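Long-range contacts in adhesion and penetration protein autotransporter (Haemophilus influenzae, PDB 3SYJ), which promotes adherence to and invasion of host cells by directly binding a host cell structure, associates with copies of itself, and is probably a serine protease: residues D481-S486 with N503-Q508; L404-K409 with G429-E434; T41-A46 with Y148-R153. All blocks are in the same frame, centred on the assembly; numbering follows the deposited sequence.

Interaction 1. Residues D481-S486 with N503-Q508; sequences DLNGHS and NHNTTQ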
ATOM      1  N   ASP A 481      -7.802 -42.279   6.691  1.00 15.31           N
ATOM      2  CA  ASP A 481      -8.598 -41.353   5.887  1.00 16.81           C
ATOM      3  C   ASP A 481      -9.990 -41.209   6.487  1.00 19.13           C
ATOM      4  O   ASP A 481     -10.836 -42.091   6.342  1.00 16.38           O
ATOM      5  CB  ASP A 481      -8.688 -41.827   4.428  1.00 19.73           C
ATOM      6  CG  ASP A 481      -9.674 -41.006   3.603  1.00 24.99           C
ATOM      7  OD1 ASP A 481      -9.903 -39.823   3.936  1.00 22.98           O
ATOM      8  OD2 ASP A 481     -10.220 -41.545   2.614  1.00 26.10           O
ATOM      9  N   LEU A 482     -10.209 -40.085   7.162  1.00 17.71           N
ATOM     10  CA  LEU A 482     -11.468 -39.797   7.833  1.00 15.44           C
ATOM     11  C   LEU A 482     -12.644 -39.709   6.863  1.00 21.22           C
ATOM     12  O   LEU A 482     -13.804 -39.832   7.265  1.00 17.44           O
ATOM     13  CB  LEU A 482     -11.342 -38.489   8.606  1.00 20.19           C
ATOM     14  CG  LEU A 482     -10.230 -38.480   9.651  1.00 16.74           C
ATOM     15  CD1 LEU A 482     -10.259 -37.168  10.370  1.00 19.83           C
ATOM     16  CD2 LEU A 482     -10.428 -39.633  10.618  1.00 15.89           C
ATOM     17  N   ASN A 483     -12.339 -39.476   5.590  1.00 20.06           N
ATOM     18  CA  ASN A 483     -13.351 -39.492   4.549  1.00 16.71           C
ATOM     19  C   ASN A 483     -14.616 -38.761   4.969  1.00 19.39           C
ATOM     20  O   ASN A 483     -15.717 -39.300   4.854  1.00 18.68           O
ATOM     21  CB  ASN A 483     -13.684 -40.933   4.175  1.00 21.35           C
ATOM     22  CG  ASN A 483     -14.654 -41.029   3.009  1.00 23.58           C
ATOM     23  OD1 ASN A 483     -14.752 -40.110   2.194  1.00 21.13           O
ATOM     24  ND2 ASN A 483     -15.375 -42.146   2.925  1.00 17.51           N
ATOM     25  N   GLY A 484     -14.449 -37.542   5.477  1.00 21.89           N
ATOM     26  CA  GLY A 484     -15.572 -36.686   5.812  1.00 21.33           C
ATOM     27  C   GLY A 484     -16.176 -36.932   7.177  1.00 23.07           C
ATOM     28  O   GLY A 484     -17.186 -36.330   7.531  1.00 26.43           O
ATOM     29  N   HIS A 485     -15.567 -37.819   7.952  1.00 21.36           N
ATOM     30  CA  HIS A 485     -16.097 -38.142   9.272  1.00 19.69           C
ATOM     31  C   HIS A 485     -15.278 -37.463  10.360  1.00 24.27           C
ATOM     32  O   HIS A 485     -14.181 -36.975  10.107  1.00 29.10           O
ATOM     33  CB  HIS A 485     -16.101 -39.655   9.486  1.00 19.09           C
ATOM     34  CG  HIS A 485     -17.101 -40.382   8.644  1.00 21.36           C
ATOM     35  ND1 HIS A 485     -16.833 -40.793   7.355  1.00 20.98           N
ATOM     36  CD2 HIS A 485     -18.371 -40.772   8.907  1.00 19.96           C
ATOM     37  CE1 HIS A 485     -17.896 -41.404   6.861  1.00 22.25           C
ATOM     38  NE2 HIS A 485     -18.841 -41.407   7.783  1.00 22.04           N
ATOM     39  N   SER A 486     -15.804 -37.434  11.577  1.00 24.49           N
ATOM     40  CA  SER A 486     -15.074 -36.813  12.668  1.00 21.89           C
ATOM     41  C   SER A 486     -14.799 -37.795  13.791  1.00 20.15           C
ATOM     42  O   SER A 486     -15.572 -38.724  14.020  1.00 18.29           O
ATOM     43  CB  SER A 486     -15.821 -35.586  13.182  1.00 22.58           C
ATOM     44  OG  SER A 486     -15.780 -34.554  12.212  1.00 22.91           O
ATOM     45  N   ASN A 503      -7.991 -36.464   5.108  1.00 21.10           N
ATOM     46  CA  ASN A 503      -9.368 -36.511   4.624  1.00 21.43           C
ATOM     47  C   ASN A 503      -9.363 -36.414   3.114  1.00 20.29           C
ATOM     48  O   ASN A 503      -9.186 -35.332   2.563  1.00 23.17           O
ATOM     49  CB  ASN A 503     -10.212 -35.377   5.214  1.00 19.95           C
ATOM     50  CG  ASN A 503     -11.633 -35.363   4.670  1.00 22.14           C
ATOM     51  OD1 ASN A 503     -12.135 -36.386   4.205  1.00 19.32           O
ATOM     52  ND2 ASN A 503     -12.290 -34.206   4.736  1.00 14.60           N
ATOM     53  N   HIS A 504      -9.544 -37.546   2.444  1.00 18.27           N
ATOM     54  CA  HIS A 504      -9.526 -37.557   0.988  1.00 22.37           C
ATOM     55  C   HIS A 504     -10.868 -37.175   0.379  1.00 25.64           C
ATOM     56  O   HIS A 504     -11.011 -37.153  -0.838  1.00 21.33           O
ATOM     57  CB  HIS A 504      -9.086 -38.920   0.456  1.00 22.87           C
ATOM     58  CG  HIS A 504      -7.627 -39.193   0.646  1.00 28.55           C
ATOM     59  ND1 HIS A 504      -7.104 -40.469   0.677  1.00 29.74           N
ATOM     60  CD2 HIS A 504      -6.583 -38.352   0.833  1.00 23.00           C
ATOM     61  CE1 HIS A 504      -5.798 -40.398   0.860  1.00 27.44           C
ATOM     62  NE2 HIS A 504      -5.456 -39.127   0.962  1.00 25.45           N
ATOM     63  N   ASN A 505     -11.849 -36.886   1.227  1.00 25.41           N
ATOM     64  CA  ASN A 505     -13.168 -36.513   0.734  1.00 25.20           C
ATOM     65  C   ASN A 505     -13.167 -35.081   0.211  1.00 25.44           C
ATOM     66  O   ASN A 505     -12.828 -34.138   0.931  1.00 23.79           O
ATOM     67  CB  ASN A 505     -14.235 -36.714   1.811  1.00 20.42           C
ATOM     68  CG  ASN A 505     -15.647 -36.736   1.240  1.00 25.97           C
ATOM     69  OD1 ASN A 505     -16.103 -35.767   0.624  1.00 24.08           O
ATOM     70  ND2 ASN A 505     -16.355 -37.835   1.467  1.00 18.66           N
ATOM     71  N   THR A 506     -13.538 -34.937  -1.055  1.00 24.62           N
ATOM     72  CA  THR A 506     -13.483 -33.653  -1.741  1.00 31.14           C
ATOM     73  C   THR A 506     -14.664 -32.774  -1.353  1.00 32.73           C
ATOM     74  O   THR A 506     -14.668 -31.567  -1.600  1.00 34.71           O
ATOM     75  CB  THR A 506     -13.515 -33.853  -3.273  1.00 36.15           C
ATOM     76  OG1 THR A 506     -14.799 -34.355  -3.665  1.00 28.62           O
ATOM     77  CG2 THR A 506     -12.455 -34.848  -3.702  1.00 37.12           C
ATOM     78  N   THR A 507     -15.653 -33.386  -0.717  1.00 26.62           N
ATOM     79  CA  THR A 507     -16.946 -32.747  -0.532  1.00 32.27           C
ATOM     80  C   THR A 507     -17.312 -32.456   0.922  1.00 33.02           C
ATOM     81  O   THR A 507     -17.968 -31.452   1.216  1.00 33.20           O
ATOM     82  CB  THR A 507     -18.040 -33.605  -1.181  1.00 31.51           C
ATOM     83  OG1 THR A 507     -18.153 -33.242  -2.561  1.00 33.42           O
ATOM     84  CG2 THR A 507     -19.369 -33.416  -0.481  1.00 36.93           C
ATOM     85  N   GLN A 508     -16.903 -33.335   1.828  1.00 26.99           N
ATOM     86  CA  GLN A 508     -17.220 -33.156   3.237  1.00 26.93           C
ATOM     87  C   GLN A 508     -15.970 -32.917   4.073  1.00 21.26           C
ATOM     88  O   GLN A 508     -14.997 -33.653   3.960  1.00 22.76           O
ATOM     89  CB  GLN A 508     -17.957 -34.380   3.767  1.00 31.93           C
ATOM     90  CG  GLN A 508     -19.390 -34.483   3.314  1.00 38.14           C
ATOM     91  CD  GLN A 508     -20.183 -35.412   4.197  1.00 51.65           C
ATOM     92  OE1 GLN A 508     -21.264 -35.064   4.675  1.00 52.91           O
ATOM     93  NE2 GLN A 508     -19.635 -36.601   4.447  1.00 53.83           N
TER
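D481 and N503 stand where two neighbouring strands of the parallel beta-helix run out into turns, and their side chains tie those turns together. On the tightly packed side, D481 OD1 takes the backbone N of H504 at 2.7 Å in a nearly straight bond (175°). It also accepts N483 N of its own Asx turn, at 3.0 Å, and the two donors arrive from opposite faces of the carboxylate plane. N503 reaches back with its CG anti to the backbone N (chi1 177°), which brings OD1 to the G484 N at 2.9 Å. That bond is weak; the same oxygen closes a second Asx turn by accepting N505 N. The buried amide is fixed at its other end too, with ND2 bonded to Q508 O and to R554 O. G484, in the type I' turn 482-485, has its CA 3.6 Å from Q508 O. On the solvent side, T506 and T507 are exposed and touch nothing of 481-486; T506 packs instead on P916, and T507 on D919, of the second subunit. At the partly exposed edge, N505 ND2 donates to N483 OD1 at 2.9 Å from above the N483 carbonyl plane, the two amide planes 27° apart.

Interaction 2. Residues L404-K409 with G429-E434; sequences LSKIGK and GKVILE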
ATOM      1  N   LEU A 404      -6.452 -60.143  12.307  1.00 13.91           N
ATOM      2  CA  LEU A 404      -6.492 -60.367  10.871  1.00 16.10           C
ATOM      3  C   LEU A 404      -5.389 -59.545  10.211  1.00 13.95           C
ATOM      4  O   LEU A 404      -5.227 -58.364  10.516  1.00 13.56           O
ATOM      5  CB  LEU A 404      -7.876 -60.008  10.301  1.00 14.89           C
ATOM      6  CG  LEU A 404      -8.130 -60.277   8.810  1.00 20.29           C
ATOM      7  CD1 LEU A 404      -9.602 -60.592   8.524  1.00 20.85           C
ATOM      8  CD2 LEU A 404      -7.648 -59.125   7.920  1.00 18.07           C
ATOM      9  N   SER A 405      -4.625 -60.185   9.326  1.00 12.68           N
ATOM     10  CA  SER A 405      -3.568 -59.526   8.562  1.00 12.64           C
ATOM     11  C   SER A 405      -4.040 -59.167   7.156  1.00 11.30           C
ATOM     12  O   SER A 405      -4.401 -60.047   6.365  1.00 14.87           O
ATOM     13  CB  SER A 405      -2.354 -60.447   8.446  1.00 13.45           C
ATOM     14  OG  SER A 405      -1.739 -60.652   9.702  1.00 15.92           O
ATOM     15  N   LYS A 406      -4.030 -57.879   6.840  1.00 10.74           N
ATOM     16  CA  LYS A 406      -4.449 -57.418   5.520  1.00 13.93           C
ATOM     17  C   LYS A 406      -3.259 -56.910   4.730  1.00 12.30           C
ATOM     18  O   LYS A 406      -2.603 -55.950   5.130  1.00 11.92           O
ATOM     19  CB  LYS A 406      -5.518 -56.321   5.626  1.00 12.00           C
ATOM     20  CG  LYS A 406      -5.589 -55.379   4.408  1.00 11.67           C
ATOM     21  CD  LYS A 406      -6.431 -55.963   3.285  1.00 14.78           C
ATOM     22  CE  LYS A 406      -6.469 -55.059   2.050  1.00 15.69           C
ATOM     23  NZ  LYS A 406      -5.184 -55.042   1.302  1.00 13.98           N
ATOM     24  N   ILE A 407      -2.980 -57.568   3.613  1.00 12.09           N
ATOM     25  CA  ILE A 407      -1.888 -57.152   2.743  1.00 15.44           C
ATOM     26  C   ILE A 407      -2.365 -57.071   1.300  1.00 13.11           C
ATOM     27  O   ILE A 407      -3.546 -57.253   1.026  1.00 17.08           O
ATOM     28  CB  ILE A 407      -0.663 -58.091   2.848  1.00 14.09           C
ATOM     29  CG1 ILE A 407      -1.045 -59.534   2.517  1.00 16.80           C
ATOM     30  CG2 ILE A 407      -0.055 -58.024   4.234  1.00 14.89           C
ATOM     31  CD1 ILE A 407       0.140 -60.485   2.557  1.00 15.29           C
ATOM     32  N   GLY A 408      -1.449 -56.797   0.381  1.00 13.68           N
ATOM     33  CA  GLY A 408      -1.818 -56.572  -1.002  1.00 14.00           C
ATOM     34  C   GLY A 408      -2.246 -55.131  -1.223  1.00 18.77           C
ATOM     35  O   GLY A 408      -2.707 -54.450  -0.298  1.00 16.40           O
ATOM     36  N   LYS A 409      -2.084 -54.659  -2.454  1.00 15.64           N
ATOM     37  CA  LYS A 409      -2.415 -53.279  -2.779  1.00 18.98           C
ATOM     38  C   LYS A 409      -3.920 -53.044  -2.915  1.00 18.74           C
ATOM     39  O   LYS A 409      -4.357 -51.901  -2.997  1.00 15.27           O
ATOM     40  CB  LYS A 409      -1.721 -52.857  -4.076  1.00 23.59           C
ATOM     41  CG  LYS A 409      -0.205 -52.785  -4.000  1.00 20.85           C
ATOM     42  CD  LYS A 409       0.362 -52.433  -5.363  1.00 21.07           C
ATOM     43  CE  LYS A 409       1.878 -52.486  -5.360  1.00 30.90           C
ATOM     44  NZ  LYS A 409       2.451 -51.525  -4.370  1.00 33.11           N
ATOM     45  N   GLY A 429      -2.359 -51.591   1.103  1.00 14.64           N
ATOM     46  CA  GLY A 429      -3.615 -51.347   0.415  1.00 16.34           C
ATOM     47  C   GLY A 429      -4.612 -50.579   1.260  1.00 16.04           C
ATOM     48  O   GLY A 429      -4.233 -49.736   2.071  1.00 17.14           O
ATOM     49  N   LYS A 430      -5.895 -50.859   1.061  1.00 17.45           N
ATOM     50  CA  LYS A 430      -6.945 -50.118   1.747  1.00 15.38           C
ATOM     51  C   LYS A 430      -7.972 -51.016   2.414  1.00 15.45           C
ATOM     52  O   LYS A 430      -8.382 -52.034   1.869  1.00 17.34           O
ATOM     53  CB  LYS A 430      -7.657 -49.162   0.794  1.00 17.09           C
ATOM     54  CG  LYS A 430      -8.561 -48.170   1.503  1.00 19.46           C
ATOM     55  CD  LYS A 430      -9.655 -47.638   0.589  1.00 21.87           C
ATOM     56  CE  LYS A 430      -9.101 -46.708  -0.472  1.00 29.00           C
ATOM     57  NZ  LYS A 430     -10.191 -46.293  -1.399  1.00 25.60           N
ATOM     58  N   VAL A 431      -8.369 -50.626   3.616  1.00 16.33           N
ATOM     59  CA  VAL A 431      -9.452 -51.273   4.324  1.00 10.87           C
ATOM     60  C   VAL A 431     -10.474 -50.182   4.542  1.00 15.42           C
ATOM     61  O   VAL A 431     -10.160 -49.138   5.122  1.00 12.49           O
ATOM     62  CB  VAL A 431      -8.998 -51.783   5.694  1.00 13.35           C
ATOM     63  CG1 VAL A 431     -10.195 -52.089   6.577  1.00  9.81           C
ATOM     64  CG2 VAL A 431      -8.087 -53.003   5.541  1.00 15.80           C
ATOM     65  N   ILE A 432     -11.686 -50.407   4.046  1.00 13.39           N
ATOM     66  CA  ILE A 432     -12.796 -49.493   4.278  1.00 14.85           C
ATOM     67  C   ILE A 432     -13.654 -50.065   5.397  1.00 14.33           C
ATOM     68  O   ILE A 432     -14.038 -51.232   5.352  1.00 15.87           O
ATOM     69  CB  ILE A 432     -13.658 -49.325   3.009  1.00 15.21           C
ATOM     70  CG1 ILE A 432     -12.810 -48.769   1.860  1.00 16.41           C
ATOM     71  CG2 ILE A 432     -14.839 -48.430   3.289  1.00 14.99           C
ATOM     72  CD1 ILE A 432     -13.534 -48.730   0.521  1.00 16.35           C
ATOM     73  N   LEU A 433     -13.935 -49.252   6.408  1.00 13.73           N
ATOM     74  CA  LEU A 433     -14.751 -49.692   7.532  1.00 16.81           C
ATOM     75  C   LEU A 433     -16.200 -49.290   7.343  1.00 16.35           C
ATOM     76  O   LEU A 433     -16.527 -48.103   7.352  1.00 13.66           O
ATOM     77  CB  LEU A 433     -14.242 -49.092   8.839  1.00 15.53           C
ATOM     78  CG  LEU A 433     -12.772 -49.350   9.166  1.00 16.22           C
ATOM     79  CD1 LEU A 433     -12.411 -48.661  10.474  1.00 12.29           C
ATOM     80  CD2 LEU A 433     -12.516 -50.854   9.237  1.00 10.98           C
ATOM     81  N   GLU A 434     -17.064 -50.286   7.177  1.00 18.26           N
ATOM     82  CA  GLU A 434     -18.501 -50.043   7.140  1.00 21.84           C
ATOM     83  C   GLU A 434     -19.302 -51.183   7.778  1.00 20.08           C
ATOM     84  O   GLU A 434     -20.244 -51.688   7.169  1.00 22.13           O
ATOM     85  CB  GLU A 434     -18.979 -49.796   5.697  1.00 20.46           C
ATOM     86  CG  GLU A 434     -20.194 -48.866   5.618  1.00 23.70           C
ATOM     87  CD  GLU A 434     -20.755 -48.698   4.216  1.00 28.21           C
ATOM     88  OE1 GLU A 434     -20.101 -49.119   3.240  1.00 32.40           O
ATOM     89  OE2 GLU A 434     -21.865 -48.138   4.094  1.00 34.60           O
TER
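K406 is the first residue of 404-409 to meet the other segment, its side chain leaving strand 403-407 toward V431 and then doubling back to the end of its own strand. K406 CG rests on V431 CG2 at 3.6 Å, the two side chains sliding past each other in opposite directions. V431 also packs on I424 and V426 of strand 423-427. Farther out, K406 CE lies 3.6 Å from K430 O. The bends at chi2 (83°) and chi4 (72°) curl the chain so that NZ comes over the I407-G408 peptide, donating to I407 O at 2.8 Å from above that carbonyl's plane. NZ also bonds to D428 O and G410 O, so this buried ammonium is clasped by backbone carbonyls from both turns, whose partial negative charge would be expected to favour its protonated form. At G408 the chain leaves the strand, with backbone angles that suit glycine, and its carbonyl oxygen takes a CA-H...O contact from G429 CA at 3.3 Å. K409 O comes to 3.5 Å from the same CA, while the lysine side chain points away from G429. Here the chain of the next coil turns its corner at G429 into strand 430-433. The corner joins two faces of the right-handed parallel beta-helix characteristic of autotransporter passenger domains.

Interaction 3. Residues T41-A46 with Y148-R153; sequences TSMTKA and YPERVR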
ATOM      1  N   THR A  41      33.094 -43.692   2.325  1.00 22.79           N
ATOM      2  CA  THR A  41      31.728 -43.235   2.160  1.00 20.73           C
ATOM      3  C   THR A  41      30.830 -44.430   1.908  1.00 22.72           C
ATOM      4  O   THR A  41      31.093 -45.246   1.024  1.00 21.39           O
ATOM      5  CB  THR A  41      31.598 -42.246   1.009  1.00 21.43           C
ATOM      6  OG1 THR A  41      32.415 -41.107   1.276  1.00 23.31           O
ATOM      7  CG2 THR A  41      30.151 -41.796   0.867  1.00 22.98           C
ATOM      8  N   SER A  42      29.766 -44.528   2.694  1.00 18.41           N
ATOM      9  CA  SER A  42      28.900 -45.692   2.649  1.00 19.67           C
ATOM     10  C   SER A  42      27.713 -45.507   1.690  1.00 17.97           C
ATOM     11  O   SER A  42      27.196 -44.397   1.529  1.00 14.70           O
ATOM     12  CB  SER A  42      28.410 -46.016   4.062  1.00 20.08           C
ATOM     13  OG  SER A  42      27.650 -47.206   4.070  1.00 19.25           O
ATOM     14  N   MET A  43      27.296 -46.603   1.056  1.00 17.80           N
ATOM     15  CA  MET A  43      26.129 -46.609   0.164  1.00 18.00           C
ATOM     16  C   MET A  43      26.244 -45.588  -0.971  1.00 21.10           C
ATOM     17  O   MET A  43      25.348 -44.762  -1.172  1.00 20.47           O
ATOM     18  CB  MET A  43      24.833 -46.376   0.950  1.00 14.03           C
ATOM     19  CG  MET A  43      24.500 -47.493   1.925  1.00 15.11           C
ATOM     20  SD  MET A  43      24.275 -49.084   1.097  1.00 17.70           S
ATOM     21  CE  MET A  43      25.165 -50.173   2.211  1.00 19.27           C
ATOM     22  N   THR A  44      27.349 -45.653  -1.710  1.00 19.42           N
ATOM     23  CA  THR A  44      27.567 -44.750  -2.835  1.00 22.01           C
ATOM     24  C   THR A  44      26.983 -45.365  -4.096  1.00 21.91           C
ATOM     25  O   THR A  44      26.724 -44.666  -5.070  1.00 21.16           O
ATOM     26  CB  THR A  44      29.068 -44.444  -3.070  1.00 21.32           C
ATOM     27  OG1 THR A  44      29.761 -45.643  -3.438  1.00 22.58           O
ATOM     28  CG2 THR A  44      29.703 -43.866  -1.816  1.00 21.52           C
ATOM     29  N   LYS A  45      26.774 -46.678  -4.068  1.00 21.49           N
ATOM     30  CA  LYS A  45      26.291 -47.396  -5.240  1.00 17.71           C
ATOM     31  C   LYS A  45      24.961 -48.141  -5.029  1.00 21.91           C
ATOM     32  O   LYS A  45      24.520 -48.891  -5.898  1.00 21.26           O
ATOM     33  CB  LYS A  45      27.375 -48.335  -5.759  1.00 17.43           C
ATOM     34  CG  LYS A  45      28.591 -47.578  -6.229  1.00 20.31           C
ATOM     35  CD  LYS A  45      29.800 -48.477  -6.433  1.00 26.23           C
ATOM     36  CE  LYS A  45      30.928 -47.696  -7.109  1.00 36.42           C
ATOM     37  NZ  LYS A  45      32.187 -48.477  -7.262  1.00 42.06           N
ATOM     38  N   ALA A  46      24.315 -47.914  -3.886  1.00 18.69           N
ATOM     39  CA  ALA A  46      22.985 -48.454  -3.646  1.00 16.40           C
ATOM     40  C   ALA A  46      22.305 -47.622  -2.587  1.00 18.13           C
ATOM     41  O   ALA A  46      22.974 -47.063  -1.720  1.00 22.48           O
ATOM     42  CB  ALA A  46      23.063 -49.907  -3.207  1.00 16.85           C
ATOM     43  N   TYR A 148      27.185 -56.428  -8.652  1.00 23.65           N
ATOM     44  CA  TYR A 148      26.870 -56.494  -7.228  1.00 22.37           C
ATOM     45  C   TYR A 148      27.824 -55.617  -6.421  1.00 21.10           C
ATOM     46  O   TYR A 148      28.771 -56.124  -5.817  1.00 21.35           O
ATOM     47  CB  TYR A 148      27.005 -57.934  -6.743  1.00 22.76           C
ATOM     48  CG  TYR A 148      26.050 -58.901  -7.404  1.00 25.97           C
ATOM     49  CD1 TYR A 148      24.688 -58.857  -7.139  1.00 22.01           C
ATOM     50  CD2 TYR A 148      26.513 -59.867  -8.281  1.00 31.71           C
ATOM     51  CE1 TYR A 148      23.816 -59.746  -7.734  1.00 25.62           C
ATOM     52  CE2 TYR A 148      25.650 -60.764  -8.884  1.00 29.33           C
ATOM     53  CZ  TYR A 148      24.306 -60.701  -8.607  1.00 30.95           C
ATOM     54  OH  TYR A 148      23.454 -61.596  -9.212  1.00 31.88           O
ATOM     55  N   PRO A 149      27.581 -54.300  -6.412  1.00 16.54           N
ATOM     56  CA  PRO A 149      28.501 -53.321  -5.818  1.00 16.21           C
ATOM     57  C   PRO A 149      28.444 -53.252  -4.300  1.00 20.80           C
ATOM     58  O   PRO A 149      29.465 -52.971  -3.674  1.00 21.32           O
ATOM     59  CB  PRO A 149      28.017 -51.993  -6.394  1.00 17.11           C
ATOM     60  CG  PRO A 149      26.604 -52.212  -6.739  1.00 17.80           C
ATOM     61  CD  PRO A 149      26.449 -53.658  -7.100  1.00 17.75           C
ATOM     62  N   GLU A 150      27.271 -53.486  -3.721  1.00 17.68           N
ATOM     63  CA  GLU A 150      27.102 -53.400  -2.277  1.00 16.25           C
ATOM     64  C   GLU A 150      26.712 -54.746  -1.670  1.00 16.96           C
ATOM     65  O   GLU A 150      26.026 -55.556  -2.300  1.00 19.94           O
ATOM     66  CB  GLU A 150      26.071 -52.327  -1.932  1.00 14.71           C
ATOM     67  CG  GLU A 150      26.350 -50.974  -2.581  1.00 14.76           C
ATOM     68  CD  GLU A 150      27.350 -50.126  -1.817  1.00 19.79           C
ATOM     69  OE1 GLU A 150      27.919 -50.618  -0.818  1.00 23.31           O
ATOM     70  OE2 GLU A 150      27.562 -48.956  -2.207  1.00 18.35           O
ATOM     71  N   ARG A 151      27.174 -54.989  -0.449  1.00 16.57           N
ATOM     72  CA  ARG A 151      26.863 -56.221   0.263  1.00 16.19           C
ATOM     73  C   ARG A 151      26.860 -55.915   1.757  1.00 19.15           C
ATOM     74  O   ARG A 151      27.769 -55.244   2.246  1.00 20.40           O
ATOM     75  CB  ARG A 151      27.890 -57.316  -0.061  1.00 14.48           C
ATOM     76  CG  ARG A 151      27.246 -58.649  -0.402  1.00 20.94           C
ATOM     77  CD  ARG A 151      28.102 -59.855  -0.065  1.00 17.13           C
ATOM     78  NE  ARG A 151      28.997 -60.274  -1.136  1.00 25.29           N
ATOM     79  CZ  ARG A 151      29.035 -61.500  -1.664  1.00 22.93           C
ATOM     80  NH1 ARG A 151      28.216 -62.447  -1.240  1.00 18.22           N
ATOM     81  NH2 ARG A 151      29.904 -61.780  -2.619  1.00 28.32           N
ATOM     82  N   VAL A 152      25.846 -56.391   2.482  1.00 13.46           N
ATOM     83  CA  VAL A 152      25.746 -56.123   3.921  1.00 12.58           C
ATOM     84  C   VAL A 152      25.270 -57.345   4.719  1.00 14.96           C
ATOM     85  O   VAL A 152      24.723 -58.292   4.150  1.00 15.57           O
ATOM     86  CB  VAL A 152      24.796 -54.947   4.217  1.00 12.54           C
ATOM     87  CG1 VAL A 152      25.249 -53.692   3.495  1.00 12.47           C
ATOM     88  CG2 VAL A 152      23.378 -55.301   3.812  1.00 12.48           C
ATOM     89  N   ARG A 153      25.489 -57.320   6.033  1.00 12.45           N
ATOM     90  CA  ARG A 153      24.985 -58.363   6.930  1.00 12.82           C
ATOM     91  C   ARG A 153      24.550 -57.757   8.261  1.00 12.91           C
ATOM     92  O   ARG A 153      24.833 -56.596   8.560  1.00 12.76           O
ATOM     93  CB  ARG A 153      26.023 -59.475   7.166  1.00 12.81           C
ATOM     94  CG  ARG A 153      27.221 -59.078   8.048  1.00 14.74           C
ATOM     95  CD  ARG A 153      27.888 -60.305   8.693  1.00 11.70           C
ATOM     96  NE  ARG A 153      26.960 -60.995   9.592  1.00 13.50           N
ATOM     97  CZ  ARG A 153      26.794 -60.705  10.882  1.00 19.38           C
ATOM     98  NH1 ARG A 153      27.519 -59.748  11.457  1.00 16.96           N
ATOM     99  NH2 ARG A 153      25.908 -61.385  11.609  1.00 17.74           N
TER
HETATM  100  O   HOH W   1      28.916 -49.105   1.242  1.00 20.13           O
HETATM  101  O   HOH W   2      29.723 -47.531  -1.759  1.00 26.55           O
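E150 reaches with its carboxylate into the bend 43-46 and holds it by the backbone. OE2 accepts K45 N at 3.0 Å through its anti lone pair, at an N-H...O angle of 151°; T44 N lies 3.3 Å from the same oxygen. A sharp bend at chi2 (-83°) swings the carboxylate across to the backbone of 43-46 and leaves CG against A46 CB at 3.5 Å. Apolar atoms close round this group: K45 CB on P149 CB at 3.8 Å, and M43 CE on V152 CG1 at 3.7 Å. One water donates to OE1 and accepts from M43 N; another donates to OE2 and sits beside T44 OG1. Farther out, W232 of strand 231-238 packs on M43, A46 and E150, while F15 of helix 9-17 backs M43 and V152. E150 and V152 are pinned by backbone bonds to strand 221-226, in the chymotrypsin-like protease domain. K45 NZ stays 6.9 Å from E150 OE2, too far for a salt bridge between the two. The buried carboxylate is met by the N-H of K45 and by two waters, an environment that would probably stabilise its negative charge while tying the bend to the strand.

In the fold
Interactions 1 and 2 both belong to the beta-helical stalk, their centres 18 Å apart and their nearest atoms about 6 Å; interaction 3 lies in the protease domain, its centre about 35 Å from that of interaction 2 and 43 Å from that of interaction 1. All three are partly buried, mixing inner and surface residues. The two stalk contacts tie successive coils at their turns and corners by different chemistry: side-chain amides and a carboxylate in interaction 1, a lysine and paired glycines in interaction 2. Both touch strand 455-460: K430 bonds to Q459 and packs on T457, while D481 and N483 pack on Q459. Interaction 3 joins parts far apart in sequence, with water bridging the segments.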